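Local atomic coordinates of galactose-binding lectin (PDB entry 6VAW), a protein that binds D-galactose and galactosides as a homotetrameric legume lectin that carries calcium and manganese ions beside its sugar site. Residues F71-I76 with Q216-R221. Sequence-based numbering, arbitrary orientation.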
loop_
_atom_site.group_PDB
_atom_site.type_symbol
_atom_site.label_atom_id
_atom_site.label_comp_id
_atom_site.label_asym_id
_atom_site.label_seq_id
_atom_site.Cartn_x
_atom_site.Cartn_y
_atom_site.Cartn_z
ATOM N N PHE A 71 6.346 -6.076 -19.743
ATOM C CA PHE A 71 5.915 -5.978 -21.124
ATOM C C PHE A 71 6.254 -7.247 -21.873
ATOM O O PHE A 71 6.985 -8.110 -21.359
ATOM C CB PHE A 71 6.547 -4.740 -21.819
ATOM C CG PHE A 71 8.048 -4.777 -22.030
ATOM C CD1 PHE A 71 8.604 -5.504 -23.085
ATOM C CD2 PHE A 71 8.900 -4.026 -21.221
ATOM C CE1 PHE A 71 9.985 -5.544 -23.278
ATOM C CE2 PHE A 71 10.286 -4.051 -21.425
ATOM C CZ PHE A 71 10.821 -4.805 -22.450
ATOM N N GLU A 72 5.763 -7.316 -23.120
ATOM C CA GLU A 72 6.033 -8.414 -24.021
ATOM C C GLU A 72 6.054 -7.899 -25.448
ATOM O O GLU A 72 5.184 -7.124 -25.848
ATOM C CB GLU A 72 4.964 -9.508 -23.832
ATOM C CG GLU A 72 5.201 -10.782 -24.629
ATOM C CD GLU A 72 3.980 -11.675 -24.766
ATOM O OE1 GLU A 72 3.293 -11.920 -23.745
ATOM O OE2 GLU A 72 3.713 -12.140 -25.899
ATOM N N MET A 73 7.081 -8.306 -26.201
ATOM C CA MET A 73 7.129 -8.035 -27.631
ATOM C C MET A 73 7.098 -9.380 -28.340
ATOM O O MET A 73 7.804 -10.310 -27.930
ATOM C CB MET A 73 8.331 -7.179 -28.014
ATOM C CG MET A 73 8.127 -5.719 -27.649
ATOM S SD MET A 73 9.507 -4.669 -28.102
ATOM C CE MET A 73 10.695 -5.034 -26.782
ATOM N N LYS A 74 6.230 -9.508 -29.340
ATOM C CA LYS A 74 6.071 -10.756 -30.077
ATOM C C LYS A 74 6.091 -10.514 -31.586
ATOM O O LYS A 74 5.424 -9.599 -32.085
ATOM C CB LYS A 74 4.781 -11.459 -29.660
ATOM C CG LYS A 74 4.715 -12.913 -30.101
ATOM C CD LYS A 74 3.887 -13.738 -29.148
ATOM C CE LYS A 74 3.020 -14.769 -29.830
ATOM N NZ LYS A 74 3.764 -15.870 -30.520
ATOM N N ASP A 75 6.880 -11.333 -32.298
ATOM C CA ASP A 75 7.006 -11.281 -33.752
ATOM C C ASP A 75 5.699 -11.637 -34.422
ATOM O O ASP A 75 4.909 -12.420 -33.886
ATOM C CB ASP A 75 8.050 -12.292 -34.261
ATOM C CG ASP A 75 9.466 -12.145 -33.768
ATOM O OD1 ASP A 75 9.718 -11.242 -32.935
ATOM O OD2 ASP A 75 10.319 -12.951 -34.189
ATOM N N ILE A 76 5.493 -11.078 -35.601
ATOM C CA ILE A 76 4.353 -11.412 -36.441
ATOM C C ILE A 76 4.934 -11.863 -37.771
ATOM O O ILE A 76 6.050 -11.480 -38.117
ATOM C CB ILE A 76 3.310 -10.275 -36.573
ATOM C CG1 ILE A 76 3.857 -9.069 -37.373
ATOM C CG2 ILE A 76 2.764 -9.872 -35.193
ATOM C CD1 ILE A 76 2.875 -7.972 -37.568
ATOM N N GLN A 216 5.410 -5.306 -34.983
ATOM C CA GLN A 216 5.392 -6.410 -34.034
ATOM C C GLN A 216 4.354 -6.117 -32.964
ATOM O O GLN A 216 3.906 -4.973 -32.828
ATOM C CB GLN A 216 6.795 -6.654 -33.436
ATOM C CG GLN A 216 7.218 -5.613 -32.399
ATOM C CD GLN A 216 8.677 -5.683 -32.038
ATOM O OE1 GLN A 216 9.297 -6.764 -32.014
ATOM N NE2 GLN A 216 9.250 -4.518 -31.720
ATOM N N ILE A 217 3.975 -7.139 -32.190
ATOM C CA ILE A 217 3.044 -6.973 -31.084
ATOM C C ILE A 217 3.827 -6.299 -29.920
ATOM O O ILE A 217 4.893 -6.803 -29.565
ATOM C CB ILE A 217 2.456 -8.352 -30.669
ATOM C CG1 ILE A 217 1.573 -8.949 -31.798
ATOM C CG2 ILE A 217 1.666 -8.241 -29.373
ATOM C CD1 ILE A 217 1.575 -10.478 -31.822
ATOM N N HIS A 218 3.336 -5.149 -29.399
ATOM C CA HIS A 218 3.945 -4.423 -28.250
ATOM C C HIS A 218 2.912 -4.395 -27.140
ATOM O O HIS A 218 1.886 -3.712 -27.286
ATOM C CB HIS A 218 4.376 -2.984 -28.610
ATOM C CG HIS A 218 5.345 -2.823 -29.736
ATOM N ND1 HIS A 218 4.917 -2.431 -31.001
ATOM C CD2 HIS A 218 6.703 -2.845 -29.727
ATOM C CE1 HIS A 218 6.015 -2.295 -31.727
ATOM N NE2 HIS A 218 7.116 -2.522 -31.005
ATOM N N LEU A 219 3.122 -5.183 -26.079
ATOM C CA LEU A 219 2.168 -5.288 -24.972
ATOM C C LEU A 219 2.683 -4.753 -23.637
ATOM O O LEU A 219 3.805 -5.058 -23.274
ATOM C CB LEU A 219 1.757 -6.753 -24.732
ATOM C CG LEU A 219 1.088 -7.484 -25.898
ATOM C CD1 LEU A 219 1.040 -8.975 -25.632
ATOM C CD2 LEU A 219 -0.301 -6.939 -26.156
ATOM N N ILE A 220 1.855 -4.011 -22.902
ATOM C CA ILE A 220 2.136 -3.563 -21.540
ATOM C C ILE A 220 1.217 -4.413 -20.671
ATOM O O ILE A 220 -0.002 -4.386 -20.873
ATOM C CB ILE A 220 1.991 -2.034 -21.299
ATOM C CG1 ILE A 220 2.804 -1.187 -22.325
ATOM C CG2 ILE A 220 2.324 -1.671 -19.843
ATOM C CD1 ILE A 220 4.391 -1.329 -22.294
ATOM N N ARG A 221 1.805 -5.222 -19.785
ATOM C CA ARG A 221 1.076 -6.176 -18.952
ATOM C C ARG A 221 0.718 -5.659 -17.555
ATOM O O ARG A 221 -0.354 -5.992 -17.038
ATOM C CB ARG A 221 1.875 -7.473 -18.831
ATOM C CG ARG A 221 2.040 -8.200 -20.169
ATOM C CD ARG A 221 2.902 -9.446 -20.066
ATOM N NE ARG A 221 2.442 -10.375 -19.024
ATOM C CZ ARG A 221 1.586 -11.374 -19.221
ATOM N NH1 ARG A 221 1.079 -11.600 -20.428
ATOM N NH2 ARG A 221 1.231 -12.158 -18.210
HETATM O O HOH W 1 8.973 -9.301 -31.075
#
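Glu72 and Lys74 pair with Leu219 and Ile217 as antiparallel neighbours in the large back sheet of the legume lectin sandwich, near the sugar-binding end. Four backbone hydrogen bonds join strands 64-74 and 217-229 here. Leu219 N reaches Glu72 O at 2.8 Å, and Ile217 N reaches Lys74 O at 2.9 Å. Between these pairs, Met73 CA comes within 3.2 Å of Ile217 O in a CA-H...O contact.

The inner face carries Phe71, Met73, His218 and Ile220, which pack on Ile85 of the facing sheet. Met73 SD lies at the edge of the His218 ring, 3.7 Å from CD2. Gln216 CG lies over one face of that ring, displaced toward its rim. CG of Gln216 sits between its own backbone N and carbonyl carbon (chi1 75°), and from there the extended chain brings NE2 to 3.6 Å from Met73 SD. Gln216 NE2 is hydrogen-bonded to Thr124 OG1; His218 ND1 is hydrogen-bonded to Thr35 OG1, and its NE2 to Gly84 N.

On the other face, Glu72 runs alongside Leu219. Ile76, in the loop that follows, lays CG2 across Ile217 CD1 at 3.6 Å. Glu72 OE1 and Arg221 NH1 stay 4.0 Å apart, too far for a salt bridge.

Next to Asp75 and Gln216, one water donates to both Asp75 OD1 and Gln216 OE1. Gln216 and His218 are thus held by partners beyond the strand pair, while the Glu72 to Arg221 pair probably adds little beside the backbone bonds and the apolar contacts.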